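Local coordinates for protein diguanylate cyclase (Marinobacter aquaeolei VT8, PDB 3IGN) that probably joins two GTP molecules into the second messenger c-di-GMP through its GGDEF domain, the part crystallised here with c-di-GMP bound, at residues T98-A103 / I134-E139; Q38-V43 / M145-K150; G20-L25 / G92-E97. One frame throughout, in Å; residues are numbered along the deposited sequence.

Interaction 1. Residues T98-A103 / I134-E139; sequences TDAESA and IAQLTE. With C2E (9,9'-[(2R,3R,3aS,5S,7aR,9R,10R,10aS,12S,14aR)-3,5,10,12-tetrahydroxy-5,12-dioxidooctahydro-2H,7H-difuro[3,2-d:3',2'-j][1,3,7,9,2,8]tetraoxadiphosphacyclododecine-2,9-diyl]bis(2-amino-1,9-dihydro-6H-purin-6-one)), chain B.
At the edge of the c-di-GMP pocket, the capped start of helix 100-115 meets the end of strand 130-136, with A100 against Q136. The amide oxygen of Q136 takes an N-H of the first turn: A100 N donates to Q136 OE1 over 2.8 Å, and the donor stands 52° above the carbonyl plane rather than in it. The extended side chain, CG anti to the backbone N (chi1 170°), carries the amide out to that point, where its flat end also lies beside D99 CB. A water donates to both Q136 OE1 and E101 OE1, so OE1 serves two donors. A leucine in place of Q136 would probably leave the A100 N-H without its acceptor and the water without one end of its bridge. D99 is the N-cap: its OD1 takes S102 N at 2.9 Å, nearly along the C-O axis, and S102 OG from above the carboxylate plane. Deeper in, A103 CB sits on I134 CG2 at 3.8 Å, while I134 CD1 comes up to the A103 carbonyl carbon, 3.7 Å away. On the ligand side, T98 OG1 accepts from C2E N2 (2.9 Å, 163°), and D81, R78 and R109 also bond C2E. This N-capped helix start thus borders a product site whose R78 and D81 match the RxxD inhibitory site of GGDEF domains.

Interaction 2. Residues Q38-V43 / M145-K150; sequences QATSLV and MQWMQK
W147 NE1 donates to A135 O on strand 130-136, and this hydrogen bond helps hold the indole where it packs against L42. The contact is a helix-on-sheet layer of the GGDEF fold: helix 144-160 covers one face of the central sheet and crosses strand 40-47 beneath it, with the axes of segments 145-150 and 40-43 8.6 Å apart at an angle of 62°. The W147 side chain leaves its helix with CG anti to the backbone N (chi1 177°), which sends the ring down toward the strand. L42 comes over one face of it. Its CB stands 3.4 Å above the ring plane, displaced toward the rim, and is 3.6 Å from W147 CE2; its CD2 makes a CH-pi contact with the five-membered ring, 4.3 Å from the centroid and only 5° off the normal. The six-membered end of the indole reaches further along the strand, where W147 CZ2 approaches the carbonyl carbon of S41 and CH2 meets both OG1 and CG2 of T40, the two side chains crossing at about a right angle. S41 itself points its side chain the other way. On the same face as W147, L42 continues to W22 and I94, so the leucine is shared between two helices. Its other neighbour here is M148, a selenomethionine: L42 CD2 touches M148 CG at 3.6 Å, and lies just as near M148 CA.

Interaction 3. Residues G20-L25 / G92-E97; sequences GTWENL and GIILPE
With CG trans to its own backbone nitrogen (chi1 -174°), W22 swings its indole down from helix 19-36 onto G92 and the peptide that follows; I94, whose CG1 lies opposite its carbonyl carbon (chi1 -62°), sends its longer branch past W22 to L25. W22 CZ2 comes within 3.3 Å of G92 C and almost as near I93 N, and the carbonyl carbon of I93 lies at the ring edge, in the ring plane. G92 has no side chain, which is what admits the ring so close: a CB would fall 2.3 Å from W22 CH2. In the GGDEF fold, strand 90-96 is the one that leads out of the signature hairpin, here GGEEF, and G92 comes directly after that sequence. The axes of 20-25 and 92-96 come within 9.6 Å of each other, 25° from parallel. The buried indole N-H is not spent on this strand: W22 NE1 bonds S82 O on the neighbouring strand 82-85, which helps fix the ring's rotation. W22 and I94 run antiparallel side by side, I94 CG1 3.7 Å from W22 NE1. Beyond the ring, I94 CD1 packs on L25 CB at 3.6 Å.

All three interactions hang on one mixed sheet, from both its faces. Interactions 2 and 3 share the face covered by helices 19-36 and 144-160, with centres 9 Å apart, and their strands are joined directly: L95 N is 2.8 Å from S41 O. Interaction 1 brings helix 100-115 to the other face, where A103 CB touches L95 CD1 at 3.6 Å, though its centre is 13 Å from that of interaction 3. Interactions 1 and 2 lie closer, 7 Å between centres, linked by S41 OG to T98 O at 2.7 Å. T98 holds the bound c-di-GMP, and S41, whose side chain is about 8 Å from the ligand, is a second-shell partner of T98.

Interaction 1. Residues T98-A103 / I134-E139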
# COMPACT_ATOMS: atom_id res chain seq x y z
N THR A 98 0.91 -15.64 0.91
CA THR A 98 2.20 -15.00 1.14
C THR A 98 2.40 -14.71 2.62
O THR A 98 1.59 -14.00 3.22
CB THR A 98 2.25 -13.68 0.36
OG1 THR A 98 1.97 -13.93 -1.03
CG2 THR A 98 3.63 -13.02 0.48
N ASP A 99 3.47 -15.23 3.22
CA ASP A 99 3.72 -14.97 4.64
C ASP A 99 4.46 -13.66 4.84
O ASP A 99 4.83 -13.00 3.88
CB ASP A 99 4.47 -16.13 5.32
CG ASP A 99 5.83 -16.42 4.70
OD1 ASP A 99 6.41 -15.56 4.03
OD2 ASP A 99 6.33 -17.55 4.91
N ALA A 100 4.66 -13.29 6.09
CA ALA A 100 5.33 -12.02 6.41
C ALA A 100 6.67 -11.82 5.73
O ALA A 100 6.94 -10.76 5.15
CB ALA A 100 5.48 -11.89 7.92
N GLU A 101 7.53 -12.83 5.80
CA GLU A 101 8.86 -12.73 5.21
C GLU A 101 8.81 -12.56 3.69
O GLU A 101 9.61 -11.82 3.13
CB GLU A 101 9.68 -13.97 5.58
CG GLU A 101 9.96 -14.12 7.09
CD GLU A 101 8.71 -14.10 7.97
OE1 GLU A 101 7.71 -14.79 7.64
OE2 GLU A 101 8.74 -13.40 9.01
N SER A 102 7.85 -13.22 3.04
CA SER A 102 7.72 -13.12 1.59
C SER A 102 7.15 -11.77 1.20
O SER A 102 7.49 -11.22 0.14
CB SER A 102 6.82 -14.24 1.06
OG SER A 102 7.43 -15.50 1.28
N ALA A 103 6.26 -11.24 2.03
CA ALA A 103 5.66 -9.94 1.78
C ALA A 103 6.75 -8.86 1.79
O ALA A 103 6.72 -7.92 1.00
CB ALA A 103 4.61 -9.64 2.84
N ILE A 134 3.55 -4.16 7.13
CA ILE A 134 3.09 -5.50 6.76
C ILE A 134 2.50 -6.22 7.96
O ILE A 134 3.05 -6.16 9.06
CB ILE A 134 4.26 -6.37 6.23
CG1 ILE A 134 4.81 -5.82 4.92
CG2 ILE A 134 3.80 -7.83 6.05
CD1 ILE A 134 6.15 -6.43 4.56
N ALA A 135 1.39 -6.91 7.76
CA ALA A 135 0.79 -7.68 8.82
C ALA A 135 0.28 -9.00 8.26
O ALA A 135 -0.67 -9.02 7.46
CB ALA A 135 -0.36 -6.92 9.49
N GLN A 136 0.92 -10.09 8.63
CA GLN A 136 0.44 -11.39 8.19
C GLN A 136 -0.73 -11.69 9.11
O GLN A 136 -0.69 -11.38 10.30
CB GLN A 136 1.52 -12.48 8.33
CG GLN A 136 0.95 -13.89 8.09
CD GLN A 136 2.02 -14.95 7.95
OE1 GLN A 136 3.21 -14.66 8.04
NE2 GLN A 136 1.60 -16.20 7.72
N LEU A 137 -1.79 -12.27 8.56
CA LEU A 137 -2.96 -12.59 9.35
C LEU A 137 -2.75 -13.80 10.25
O LEU A 137 -2.29 -14.85 9.80
CB LEU A 137 -4.15 -12.83 8.41
CG LEU A 137 -5.52 -13.11 9.02
CD1 LEU A 137 -5.93 -12.02 9.99
CD2 LEU A 137 -6.55 -13.24 7.88
N THR A 138 -3.09 -13.64 11.52
CA THR A 138 -3.00 -14.72 12.51
C THR A 138 -4.43 -14.97 12.98
O THR A 138 -5.36 -14.34 12.48
CB THR A 138 -2.16 -14.30 13.73
OG1 THR A 138 -2.91 -13.39 14.54
CG2 THR A 138 -0.87 -13.64 13.30
N GLU A 139 -4.62 -15.88 13.92
CA GLU A 139 -5.96 -16.16 14.42
C GLU A 139 -6.46 -15.08 15.38
O GLU A 139 -7.63 -15.06 15.73
CB GLU A 139 -5.99 -17.51 15.16
CG GLU A 139 -5.89 -18.73 14.26
CD GLU A 139 -6.06 -20.02 15.05
OE1 GLU A 139 -6.61 -19.96 16.17
OE2 GLU A 139 -5.66 -21.09 14.54
P1 C2E B . 12.47 -13.61 -5.19
O2P C2E B . 11.81 -12.33 -5.90
O1P C2E B . 13.67 -13.18 -4.43
O5' C2E B . 11.46 -14.31 -4.19
C5' C2E B . 10.53 -13.59 -3.47
C4' C2E B . 9.62 -14.47 -2.62
O4' C2E B . 8.75 -13.53 -1.98
C3' C2E B . 8.75 -15.41 -3.50
O3' C2E B . 8.87 -16.83 -3.28
C2' C2E B . 7.33 -14.90 -3.34
O2' C2E B . 6.47 -15.93 -2.87
C1' C2E B . 7.39 -13.67 -2.44
N9 C2E B . 7.03 -12.60 -3.41
C8 C2E B . 7.90 -11.85 -4.18
N7 C2E B . 7.27 -11.03 -4.93
C5 C2E B . 5.95 -11.17 -4.72
C6 C2E B . 4.79 -10.55 -5.25
O6 C2E B . 4.88 -9.68 -6.10
N1 C2E B . 3.57 -10.96 -4.78
C2 C2E B . 3.46 -11.94 -3.82
N2 C2E B . 2.23 -12.32 -3.37
N3 C2E B . 4.54 -12.53 -3.32
C4 C2E B . 5.78 -12.18 -3.73
P11 C2E B . 8.78 -17.59 -4.71
O21 C2E B . 7.40 -17.27 -5.48
O11 C2E B . 8.89 -19.05 -4.51
O5A C2E B . 10.04 -17.03 -5.52
C5A C2E B . 10.27 -17.29 -6.84
C4A C2E B . 11.57 -16.65 -7.33
O4A C2E B . 11.58 -16.85 -8.75
C3A C2E B . 11.67 -15.14 -7.04
O3A C2E B . 12.79 -14.72 -6.29
C2A C2E B . 11.61 -14.46 -8.39
O2A C2E B . 12.74 -13.61 -8.62
C1A C2E B . 11.46 -15.56 -9.43
N91 C2E B . 10.07 -15.25 -9.88
C81 C2E B . 8.90 -15.86 -9.47
N71 C2E B . 7.88 -15.32 -10.05
C51 C2E B . 8.31 -14.34 -10.87
C61 C2E B . 7.65 -13.42 -11.73
O61 C2E B . 6.44 -13.43 -11.85
N11 C2E B . 8.41 -12.52 -12.43
C21 C2E B . 9.79 -12.50 -12.30
N21 C2E B . 10.52 -11.59 -13.01
N31 C2E B . 10.41 -13.36 -11.49
C41 C2E B . 9.72 -14.28 -10.77
O HOH W 1 5.38 -15.66 9.15

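Interaction 2. Residues Q38-V43 / M145-K150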
# COMPACT_ATOMS: atom_id res chain seq x y z
N GLN A 38 -4.75 -20.32 5.33
CA GLN A 38 -3.64 -20.08 4.42
C GLN A 38 -2.81 -18.87 4.83
O GLN A 38 -3.32 -17.95 5.47
CB GLN A 38 -4.17 -19.83 3.00
CG GLN A 38 -4.73 -18.41 2.74
CD GLN A 38 -6.15 -18.20 3.28
OE1 GLN A 38 -6.81 -19.15 3.72
NE2 GLN A 38 -6.62 -16.95 3.23
N ALA A 39 -1.53 -18.87 4.48
CA ALA A 39 -0.69 -17.72 4.79
C ALA A 39 -1.24 -16.59 3.94
O ALA A 39 -1.53 -16.77 2.76
CB ALA A 39 0.75 -18.01 4.42
N THR A 40 -1.43 -15.43 4.54
CA THR A 40 -1.93 -14.29 3.80
C THR A 40 -1.50 -13.05 4.56
O THR A 40 -1.51 -13.04 5.79
CB THR A 40 -3.47 -14.33 3.63
OG1 THR A 40 -3.89 -13.29 2.74
CG2 THR A 40 -4.17 -14.17 4.96
N SER A 41 -1.08 -12.03 3.83
CA SER A 41 -0.59 -10.81 4.45
C SER A 41 -1.24 -9.59 3.84
O SER A 41 -1.75 -9.62 2.72
CB SER A 41 0.92 -10.72 4.29
OG SER A 41 1.58 -11.82 4.90
N LEU A 42 -1.20 -8.50 4.60
CA LEU A 42 -1.75 -7.23 4.19
C LEU A 42 -0.65 -6.17 4.28
O LEU A 42 0.15 -6.18 5.21
CB LEU A 42 -2.88 -6.85 5.12
CG LEU A 42 -3.79 -5.70 4.71
CD1 LEU A 42 -4.65 -6.15 3.54
CD2 LEU A 42 -4.66 -5.29 5.89
N VAL A 43 -0.63 -5.27 3.30
CA VAL A 43 0.33 -4.18 3.29
C VAL A 43 -0.44 -2.87 3.28
O VAL A 43 -1.50 -2.77 2.67
CB VAL A 43 1.21 -4.22 2.02
CG1 VAL A 43 2.22 -3.06 2.05
CG2 VAL A 43 1.93 -5.55 1.92
N MSE A 145 -11.06 -5.64 10.02
CA MSE A 145 -10.60 -4.31 10.37
C MSE A 145 -9.49 -4.36 11.42
O MSE A 145 -8.61 -3.51 11.43
CB MSE A 145 -11.77 -3.45 10.82
CG MSE A 145 -12.77 -3.28 9.70
SE MSE A 145 -14.15 -2.03 10.11
CE MSE A 145 -13.12 -0.41 9.82
N GLN A 146 -9.53 -5.36 12.28
CA GLN A 146 -8.48 -5.51 13.29
C GLN A 146 -7.19 -5.96 12.61
O GLN A 146 -6.09 -5.69 13.09
CB GLN A 146 -8.92 -6.49 14.38
CG GLN A 146 -9.99 -5.90 15.30
CD GLN A 146 -10.48 -6.87 16.35
OE1 GLN A 146 -9.84 -7.89 16.63
NE2 GLN A 146 -11.63 -6.57 16.95
N TRP A 147 -7.33 -6.64 11.47
CA TRP A 147 -6.19 -7.09 10.68
C TRP A 147 -5.58 -5.84 10.03
O TRP A 147 -4.36 -5.64 10.05
CB TRP A 147 -6.68 -8.07 9.60
CG TRP A 147 -5.62 -8.58 8.66
CD1 TRP A 147 -4.27 -8.63 8.88
CD2 TRP A 147 -5.83 -9.16 7.36
NE1 TRP A 147 -3.63 -9.22 7.81
CE2 TRP A 147 -4.57 -9.55 6.86
CE3 TRP A 147 -6.98 -9.39 6.58
CZ2 TRP A 147 -4.41 -10.16 5.61
CZ3 TRP A 147 -6.81 -10.00 5.32
CH2 TRP A 147 -5.54 -10.38 4.86
N MSE A 148 -6.44 -4.99 9.48
CA MSE A 148 -5.97 -3.76 8.85
C MSE A 148 -5.27 -2.89 9.89
O MSE A 148 -4.29 -2.20 9.59
CB MSE A 148 -7.15 -3.01 8.24
CG MSE A 148 -7.73 -3.69 7.01
SE MSE A 148 -9.10 -2.60 6.18
CE MSE A 148 -8.10 -0.96 6.03
N GLN A 149 -5.79 -2.91 11.11
CA GLN A 149 -5.23 -2.13 12.20
C GLN A 149 -3.79 -2.53 12.47
O GLN A 149 -2.94 -1.67 12.70
CB GLN A 149 -6.07 -2.30 13.47
CG GLN A 149 -5.52 -1.53 14.67
CD GLN A 149 -6.53 -1.39 15.79
OE1 GLN A 149 -7.72 -1.69 15.61
NE2 GLN A 149 -6.08 -0.93 16.95
N LYS A 150 -3.50 -3.83 12.45
CA LYS A 150 -2.15 -4.30 12.70
C LYS A 150 -1.17 -3.83 11.63
O LYS A 150 -0.03 -3.47 11.93
CB LYS A 150 -2.11 -5.83 12.78
CG LYS A 150 -2.79 -6.39 14.02
CD LYS A 150 -2.16 -5.84 15.30
CE LYS A 150 -0.96 -6.64 15.76
NZ LYS A 150 -0.42 -6.10 17.05

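Interaction 3. Residues G20-L25 / G92-E97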
# COMPACT_ATOMS: atom_id res chain seq x y z
N GLY A 20 -13.70 1.29 -0.76
CA GLY A 20 -14.83 0.41 -0.52
C GLY A 20 -14.67 -0.98 -1.10
O GLY A 20 -14.91 -1.98 -0.42
N THR A 21 -14.29 -1.05 -2.37
CA THR A 21 -14.12 -2.34 -3.03
C THR A 21 -12.93 -3.10 -2.46
O THR A 21 -13.01 -4.31 -2.22
CB THR A 21 -13.90 -2.17 -4.54
OG1 THR A 21 -14.95 -1.38 -5.09
CG2 THR A 21 -13.89 -3.53 -5.22
N TRP A 22 -11.82 -2.41 -2.25
CA TRP A 22 -10.64 -3.06 -1.72
C TRP A 22 -10.95 -3.66 -0.35
O TRP A 22 -10.58 -4.80 -0.09
CB TRP A 22 -9.47 -2.08 -1.61
CG TRP A 22 -8.18 -2.71 -1.20
CD1 TRP A 22 -7.37 -3.52 -1.97
CD2 TRP A 22 -7.55 -2.61 0.08
NE1 TRP A 22 -6.28 -3.92 -1.23
CE2 TRP A 22 -6.36 -3.37 0.02
CE3 TRP A 22 -7.87 -1.94 1.27
CZ2 TRP A 22 -5.49 -3.49 1.11
CZ3 TRP A 22 -7.00 -2.06 2.36
CH2 TRP A 22 -5.83 -2.82 2.27
N GLU A 23 -11.65 -2.91 0.50
CA GLU A 23 -11.99 -3.42 1.83
C GLU A 23 -12.87 -4.66 1.75
O GLU A 23 -12.76 -5.57 2.57
CB GLU A 23 -12.69 -2.35 2.67
CG GLU A 23 -11.71 -1.43 3.41
CD GLU A 23 -12.38 -0.50 4.41
OE1 GLU A 23 -13.49 -0.82 4.88
OE2 GLU A 23 -11.79 0.56 4.73
N ASN A 24 -13.77 -4.70 0.76
CA ASN A 24 -14.63 -5.86 0.61
C ASN A 24 -13.76 -7.08 0.29
O ASN A 24 -14.06 -8.19 0.74
CB ASN A 24 -15.65 -5.63 -0.52
CG ASN A 24 -16.52 -6.85 -0.77
OD1 ASN A 24 -16.26 -7.63 -1.69
ND2 ASN A 24 -17.55 -7.02 0.05
N LEU A 25 -12.68 -6.86 -0.46
CA LEU A 25 -11.75 -7.94 -0.82
C LEU A 25 -10.92 -8.35 0.39
O LEU A 25 -10.62 -9.54 0.58
CB LEU A 25 -10.82 -7.48 -1.96
CG LEU A 25 -11.17 -7.94 -3.38
CD1 LEU A 25 -12.66 -7.94 -3.60
CD2 LEU A 25 -10.47 -7.05 -4.40
N GLY A 92 -3.02 0.16 -0.14
CA GLY A 92 -3.05 -1.12 0.55
C GLY A 92 -2.89 -2.22 -0.48
O GLY A 92 -3.25 -2.04 -1.64
N ILE A 93 -2.34 -3.36 -0.07
CA ILE A 93 -2.20 -4.49 -0.98
C ILE A 93 -2.53 -5.77 -0.21
O ILE A 93 -2.09 -5.93 0.93
CB ILE A 93 -0.76 -4.67 -1.51
CG1 ILE A 93 -0.13 -3.32 -1.89
CG2 ILE A 93 -0.78 -5.55 -2.75
CD1 ILE A 93 1.34 -3.44 -2.23
N ILE A 94 -3.30 -6.65 -0.83
CA ILE A 94 -3.64 -7.93 -0.22
C ILE A 94 -2.68 -8.89 -0.90
O ILE A 94 -2.57 -8.91 -2.12
CB ILE A 94 -5.08 -8.38 -0.53
CG1 ILE A 94 -6.07 -7.37 0.03
CG2 ILE A 94 -5.35 -9.76 0.08
CD1 ILE A 94 -7.53 -7.62 -0.39
N LEU A 95 -1.96 -9.67 -0.10
CA LEU A 95 -1.01 -10.62 -0.65
C LEU A 95 -1.41 -12.03 -0.22
O LEU A 95 -1.00 -12.52 0.83
CB LEU A 95 0.40 -10.30 -0.16
CG LEU A 95 0.91 -8.87 -0.36
CD1 LEU A 95 2.28 -8.74 0.31
CD2 LEU A 95 1.02 -8.56 -1.86
N PRO A 96 -2.22 -12.72 -1.04
CA PRO A 96 -2.64 -14.07 -0.68
C PRO A 96 -1.51 -15.09 -0.83
O PRO A 96 -0.58 -14.89 -1.61
CB PRO A 96 -3.79 -14.34 -1.66
CG PRO A 96 -3.34 -13.61 -2.89
CD PRO A 96 -2.83 -12.30 -2.32
N GLU A 97 -1.59 -16.16 -0.05
CA GLU A 97 -0.60 -17.24 -0.07
C GLU A 97 0.80 -16.71 0.13
O GLU A 97 1.76 -17.27 -0.38
CB GLU A 97 -0.67 -17.96 -1.42
CG GLU A 97 -1.97 -18.70 -1.67
CD GLU A 97 -2.15 -19.87 -0.73
OE1 GLU A 97 -1.13 -20.51 -0.38
OE2 GLU A 97 -3.30 -20.17 -0.36